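Local coordinates for protein 1-pyrroline-5-carboxylate dehydrogenase (Thermus thermophilus, PDB 1UZB) that probably oxidises glutamate semialdehyde, the open form of 1-pyrroline-5-carboxylate, to glutamate with NAD+, as a member of the aldehyde dehydrogenase family, at residues A82-F87 with L174-V179; I253-F258 with R284-T289. One frame throughout, in Å; residues are numbered along the deposited sequence.

Contact 1. Residues A82-F87 with L174-V179; sequences AAWKAF and LGAGVV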
loop_
_atom_site.group_PDB
_atom_site.type_symbol
_atom_site.label_atom_id
_atom_site.label_comp_id
_atom_site.label_asym_id
_atom_site.label_seq_id
_atom_site.Cartn_x
_atom_site.Cartn_y
_atom_site.Cartn_z
ATOM N N ALA A 82 -30.366 21.802 23.262
ATOM C CA ALA A 82 -30.323 20.345 23.230
ATOM C C ALA A 82 -29.164 19.849 22.372
ATOM O O ALA A 82 -28.494 18.877 22.724
ATOM C CB ALA A 82 -31.639 19.791 22.697
ATOM N N ALA A 83 -28.928 20.523 21.251
ATOM C CA ALA A 83 -27.858 20.144 20.337
ATOM C C ALA A 83 -26.477 20.301 20.967
ATOM O O ALA A 83 -25.599 19.459 20.764
ATOM C CB ALA A 83 -27.952 20.968 19.060
ATOM N N TRP A 84 -26.272 21.371 21.729
ATOM C CA TRP A 84 -24.974 21.565 22.362
ATOM C C TRP A 84 -24.772 20.584 23.504
ATOM O O TRP A 84 -23.668 20.090 23.723
ATOM C CB TRP A 84 -24.810 22.998 22.870
ATOM C CG TRP A 84 -24.369 23.938 21.795
ATOM C CD1 TRP A 84 -25.103 24.931 21.219
ATOM C CD2 TRP A 84 -23.096 23.945 21.137
ATOM N NE1 TRP A 84 -24.369 25.557 20.240
ATOM C CE2 TRP A 84 -23.133 24.972 20.169
ATOM C CE3 TRP A 84 -21.926 23.184 21.273
ATOM C CZ2 TRP A 84 -22.045 25.260 19.337
ATOM C CZ3 TRP A 84 -20.837 23.474 20.441
ATOM C CH2 TRP A 84 -20.911 24.504 19.487
ATOM N N LYS A 85 -25.843 20.300 24.237
ATOM C CA LYS A 85 -25.748 19.352 25.337
ATOM C C LYS A 85 -25.397 17.973 24.775
ATOM O O LYS A 85 -24.571 17.251 25.334
ATOM C CB LYS A 85 -27.075 19.295 26.098
ATOM C CG LYS A 85 -27.047 18.407 27.326
ATOM C CD LYS A 85 -28.372 18.448 28.062
ATOM C CE LYS A 85 -28.326 17.590 29.313
ATOM N NZ LYS A 85 -27.282 18.067 30.262
ATOM N N ALA A 86 -26.018 17.617 23.654
ATOM C CA ALA A 86 -25.760 16.328 23.024
ATOM C C ALA A 86 -24.336 16.261 22.471
ATOM O O ALA A 86 -23.661 15.232 22.577
ATOM C CB ALA A 86 -26.768 16.087 21.905
ATOM N N PHE A 87 -23.880 17.363 21.889
ATOM C CA PHE A 87 -22.540 17.422 21.316
ATOM C C PHE A 87 -21.463 17.009 22.316
ATOM O O PHE A 87 -20.518 16.303 21.960
ATOM C CB PHE A 87 -22.247 18.833 20.809
ATOM C CG PHE A 87 -20.863 19.002 20.251
ATOM C CD1 PHE A 87 -20.495 18.386 19.057
ATOM C CD2 PHE A 87 -19.924 19.778 20.920
ATOM C CE1 PHE A 87 -19.208 18.547 18.540
ATOM C CE2 PHE A 87 -18.636 19.945 20.412
ATOM C CZ PHE A 87 -18.278 19.329 19.222
ATOM N N LEU A 174 -16.917 20.149 14.920
ATOM C CA LEU A 174 -17.052 21.564 15.252
ATOM C C LEU A 174 -18.022 21.891 16.379
ATOM O O LEU A 174 -17.699 22.684 17.263
ATOM C CB LEU A 174 -17.468 22.344 14.003
ATOM C CG LEU A 174 -16.585 22.183 12.763
ATOM C CD1 LEU A 174 -17.229 22.881 11.573
ATOM C CD2 LEU A 174 -15.207 22.751 13.053
ATOM N N GLY A 175 -19.214 21.306 16.337
ATOM C CA GLY A 175 -20.202 21.574 17.365
ATOM C C GLY A 175 -21.609 21.424 16.825
ATOM O O GLY A 175 -21.881 20.516 16.042
ATOM N N ALA A 176 -22.501 22.313 17.252
ATOM C CA ALA A 176 -23.891 22.291 16.811
ATOM C C ALA A 176 -24.076 23.290 15.679
ATOM O O ALA A 176 -23.642 24.440 15.778
ATOM C CB ALA A 176 -24.822 22.639 17.973
ATOM N N GLY A 177 -24.722 22.843 14.605
ATOM C CA GLY A 177 -24.954 23.711 13.465
ATOM C C GLY A 177 -26.370 23.608 12.936
ATOM O O GLY A 177 -27.176 22.812 13.421
ATOM N N VAL A 178 -26.679 24.426 11.937
ATOM C CA VAL A 178 -28.008 24.415 11.351
ATOM C C VAL A 178 -27.974 23.996 9.885
ATOM O O VAL A 178 -27.059 24.361 9.131
ATOM C CB VAL A 178 -28.691 25.807 11.480
ATOM C CG1 VAL A 178 -27.844 26.877 10.807
ATOM C CG2 VAL A 178 -30.091 25.766 10.869
ATOM N N VAL A 179 -28.969 23.201 9.505
ATOM C CA VAL A 179 -29.123 22.724 8.141
ATOM C C VAL A 179 -30.403 23.337 7.578
ATOM O O VAL A 179 -31.466 23.249 8.196
ATOM C CB VAL A 179 -29.232 21.179 8.103
ATOM C CG1 VAL A 179 -29.769 20.713 6.753
ATOM C CG2 VAL A 179 -27.866 20.564 8.364
#
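Phe87 and Trp84, one helical turn apart, lay their rings against the backbone of Gly175 and the methyl of Ala176. Gly175 CA stands over the centre of the Phe87 ring, 3.4 Å from its centroid and 14° off the normal, which defines a close CH-pi contact. Phe87 CG lies anti to the backbone N (chi1 178°), and this turns the ring to the glycine. Trp84 works differently: Ala176 CB sits over its five-membered ring, 3.7 Å from the centroid and 12° off the normal, while the six-membered ring reaches along the chain, with CH2 at 3.5 Å from Ala176 N. Gly175, with its positive phi, has no side chain to keep the indole away. Helix 73-90 is thereby packed where strand 165-180 runs through the mixed sheet of a Rossmann-like domain, beside strand 203-207. The Trp84 NE1 hydrogen bond goes to Arg252 O. One residue before Trp84, Ala83 CB meets Ala176 CB at 3.7 Å. Beyond Ala176 the tight packing ends, for Gly177 to Val179 leave the helix behind. On the solvent side of the helix, Lys85 is exposed and takes no part in the contact.

Contact 2. Residues I253-F258 with R284-T289; sequences IRFINF and RAYVET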
loop_
_atom_site.group_PDB
_atom_site.type_symbol
_atom_site.label_atom_id
_atom_site.label_comp_id
_atom_site.label_asym_id
_atom_site.label_seq_id
_atom_site.Cartn_x
_atom_site.Cartn_y
_atom_site.Cartn_z
ATOM N N ILE A 253 -24.318 29.349 16.988
ATOM C CA ILE A 253 -24.430 28.404 15.880
ATOM C C ILE A 253 -23.017 28.317 15.301
ATOM O O ILE A 253 -22.418 29.332 14.936
ATOM C CB ILE A 253 -25.457 28.886 14.824
ATOM C CG1 ILE A 253 -26.847 28.372 15.205
ATOM C CG2 ILE A 253 -25.073 28.403 13.430
ATOM C CD1 ILE A 253 -27.014 26.858 15.069
ATOM N N ARG A 254 -22.478 27.103 15.238
ATOM C CA ARG A 254 -21.110 26.896 14.762
ATOM C C ARG A 254 -20.932 26.848 13.251
ATOM O O ARG A 254 -19.920 27.310 12.723
ATOM C CB ARG A 254 -20.538 25.613 15.379
ATOM C CG ARG A 254 -19.055 25.389 15.100
ATOM C CD ARG A 254 -18.210 26.432 15.807
ATOM N NE ARG A 254 -16.792 26.409 15.455
ATOM C CZ ARG A 254 -16.284 26.943 14.350
ATOM N NH1 ARG A 254 -14.977 26.887 14.129
ATOM N NH2 ARG A 254 -17.075 27.531 13.459
ATOM N N PHE A 255 -21.902 26.268 12.556
ATOM C CA PHE A 255 -21.828 26.174 11.108
ATOM C C PHE A 255 -23.210 26.179 10.501
ATOM O O PHE A 255 -24.201 25.911 11.181
ATOM C CB PHE A 255 -21.083 24.901 10.673
ATOM C CG PHE A 255 -21.734 23.615 11.123
ATOM C CD1 PHE A 255 -21.375 23.026 12.329
ATOM C CD2 PHE A 255 -22.709 22.994 10.341
ATOM C CE1 PHE A 255 -21.972 21.839 12.754
ATOM C CE2 PHE A 255 -23.311 21.805 10.758
ATOM C CZ PHE A 255 -22.941 21.226 11.966
ATOM N N ILE A 256 -23.261 26.472 9.209
ATOM C CA ILE A 256 -24.513 26.519 8.475
ATOM C C ILE A 256 -24.326 25.733 7.189
ATOM O O ILE A 256 -23.374 25.969 6.450
ATOM C CB ILE A 256 -24.881 27.972 8.108
ATOM C CG1 ILE A 256 -24.989 28.817 9.377
ATOM C CG2 ILE A 256 -26.191 28.009 7.340
ATOM C CD1 ILE A 256 -24.683 30.287 9.150
ATOM N N ASN A 257 -25.218 24.779 6.942
ATOM C CA ASN A 257 -25.165 23.977 5.729
ATOM C C ASN A 257 -26.457 24.331 4.993
ATOM O O ASN A 257 -27.554 24.049 5.477
ATOM C CB ASN A 257 -25.104 22.488 6.085
ATOM C CG ASN A 257 -24.574 21.634 4.947
ATOM O OD1 ASN A 257 -24.093 22.146 3.933
ATOM N ND2 ASN A 257 -24.654 20.319 5.115
ATOM N N PHE A 258 -26.318 24.967 3.836
ATOM C CA PHE A 258 -27.468 25.419 3.067
ATOM C C PHE A 258 -27.470 25.016 1.605
ATOM O O PHE A 258 -26.434 25.016 0.942
ATOM C CB PHE A 258 -27.546 26.949 3.141
ATOM C CG PHE A 258 -28.522 27.562 2.173
ATOM C CD1 PHE A 258 -29.872 27.649 2.487
ATOM C CD2 PHE A 258 -28.083 28.064 0.948
ATOM C CE1 PHE A 258 -30.775 28.229 1.599
ATOM C CE2 PHE A 258 -28.979 28.647 0.048
ATOM C CZ PHE A 258 -30.325 28.730 0.376
ATOM N N ARG A 284 -18.583 28.744 9.870
ATOM C CA ARG A 284 -18.370 28.124 8.577
ATOM C C ARG A 284 -19.749 28.047 7.943
ATOM O O ARG A 284 -20.721 27.673 8.598
ATOM C CB ARG A 284 -17.788 26.720 8.718
ATOM C CG ARG A 284 -16.369 26.697 9.239
ATOM C CD ARG A 284 -15.762 25.319 9.071
ATOM N NE ARG A 284 -14.439 25.249 9.682
ATOM C CZ ARG A 284 -13.678 24.162 9.691
ATOM N NH1 ARG A 284 -14.101 23.044 9.116
ATOM N NH2 ARG A 284 -12.494 24.190 10.287
ATOM N N ALA A 285 -19.834 28.434 6.678
ATOM C CA ALA A 285 -21.093 28.397 5.948
ATOM C C ALA A 285 -20.848 27.734 4.608
ATOM O O ALA A 285 -20.010 28.189 3.821
ATOM C CB ALA A 285 -21.632 29.807 5.746
ATOM N N TYR A 286 -21.571 26.650 4.360
ATOM C CA TYR A 286 -21.454 25.917 3.111
ATOM C C TYR A 286 -22.757 26.137 2.368
ATOM O O TYR A 286 -23.833 25.921 2.919
ATOM C CB TYR A 286 -21.218 24.432 3.403
ATOM C CG TYR A 286 -20.559 24.145 4.742
ATOM C CD1 TYR A 286 -21.326 23.929 5.885
ATOM C CD2 TYR A 286 -19.170 24.092 4.867
ATOM C CE1 TYR A 286 -20.729 23.667 7.118
ATOM C CE2 TYR A 286 -18.563 23.829 6.096
ATOM C CZ TYR A 286 -19.349 23.615 7.218
ATOM O OH TYR A 286 -18.766 23.331 8.436
ATOM N N VAL A 287 -22.662 26.604 1.128
ATOM C CA VAL A 287 -23.859 26.874 0.351
ATOM C C VAL A 287 -23.814 26.324 -1.074
ATOM O O VAL A 287 -22.789 26.398 -1.753
ATOM C CB VAL A 287 -24.133 28.398 0.285
ATOM C CG1 VAL A 287 -24.219 28.977 1.694
ATOM C CG2 VAL A 287 -23.036 29.092 -0.504
ATOM N N GLU A 288 -24.930 25.740 -1.504
ATOM C CA GLU A 288 -25.088 25.214 -2.862
ATOM C C GLU A 288 -26.250 26.068 -3.342
ATOM O O GLU A 288 -27.366 25.948 -2.830
ATOM C CB GLU A 288 -25.461 23.727 -2.837
ATOM C CG GLU A 288 -25.344 23.013 -4.184
ATOM C CD GLU A 288 -26.662 22.919 -4.937
ATOM O OE1 GLU A 288 -27.137 23.947 -5.468
ATOM O OE2 GLU A 288 -27.226 21.806 -4.990
ATOM N N THR A 289 -25.984 26.920 -4.327
ATOM C CA THR A 289 -26.967 27.886 -4.799
ATOM C C THR A 289 -27.536 27.826 -6.214
ATOM O O THR A 289 -27.881 28.867 -6.781
ATOM C CB THR A 289 -26.408 29.293 -4.565
ATOM O OG1 THR A 289 -25.042 29.330 -5.003
ATOM C CG2 THR A 289 -26.456 29.641 -3.084
#
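Phe258 and Val287 meet on one face of a parallel strand pair, the phenyl turning its rim to the valine: Phe258 CD2 lies 4.0 Å from Val287 CB, close to the ring plane. With Phe258 CG anti to the backbone N (chi1 169°), the ring is carried forward along the strand, and CE2 also reaches Thr289 CG2 at 4.1 Å, the two side chains crossing at about a right angle. Ile256 and Ala285 continue this apolar face more loosely, CB to CB 4.4 Å, and helix 262-272 covers it through Val264, Ile268 and Ala272.

The other face carries Phe255, Asn257, Arg284 and Tyr286. Tyr286 has two conformers, so the details of its ring hold for one of them. In that one the phenol lies back along its own strand, toward the N-terminal end, so that its OH comes beside Phe255 CB, and the Asn257 amide stands nearly upright to it, their planes 84° apart. Asn257 ND2 turns to Met193 O and Tyr502 OH, whereas Tyr286 OH and Arg284 NH1 share Leu505 O.

Backbone bonds fix the register that sets these pairs opposite each other. Tyr286 N to Ile256 O and Phe258 N to Tyr286 O are both 2.8 Å, and Ile256 N to Arg284 O is 2.9 Å. Glu288 N to Phe258 O is 3.0 Å, with the donor tilted from the carbonyl plane, and Arg284 N to Arg254 O is weak. Around the far end, Phe282 of the second subunit packs on Val287 and Thr289. The strand axes lie 4.7 Å apart and only 3° from parallel; with helix 262-272 between them in sequence, they form a beta-alpha-beta crossover, the repeating element of the Rossmann-like nucleotide-binding domain of aldehyde dehydrogenases.

How the contacts relate
From the N terminus, helix 73-90 supplies the first half of contact 1, and the chain then runs through 86 mostly helical residues before strand 165-180 closes the loop. Contact 2 opens only afterwards: strand 255-259 leads through helix 262-272 to strand 284-288, closing a loop of 25 residues. The two are therefore in series, neither nested nor crossed, with centres about 14 Å apart. Strands 165-180 and 255-259 are neighbours in one sheet, as the probable hydrogen bond from Asn257 N to Val178 O at 2.9 Å indicates. Contact 1 thus fixes an early helix to this sheet, and contact 2 extends it by one more strand.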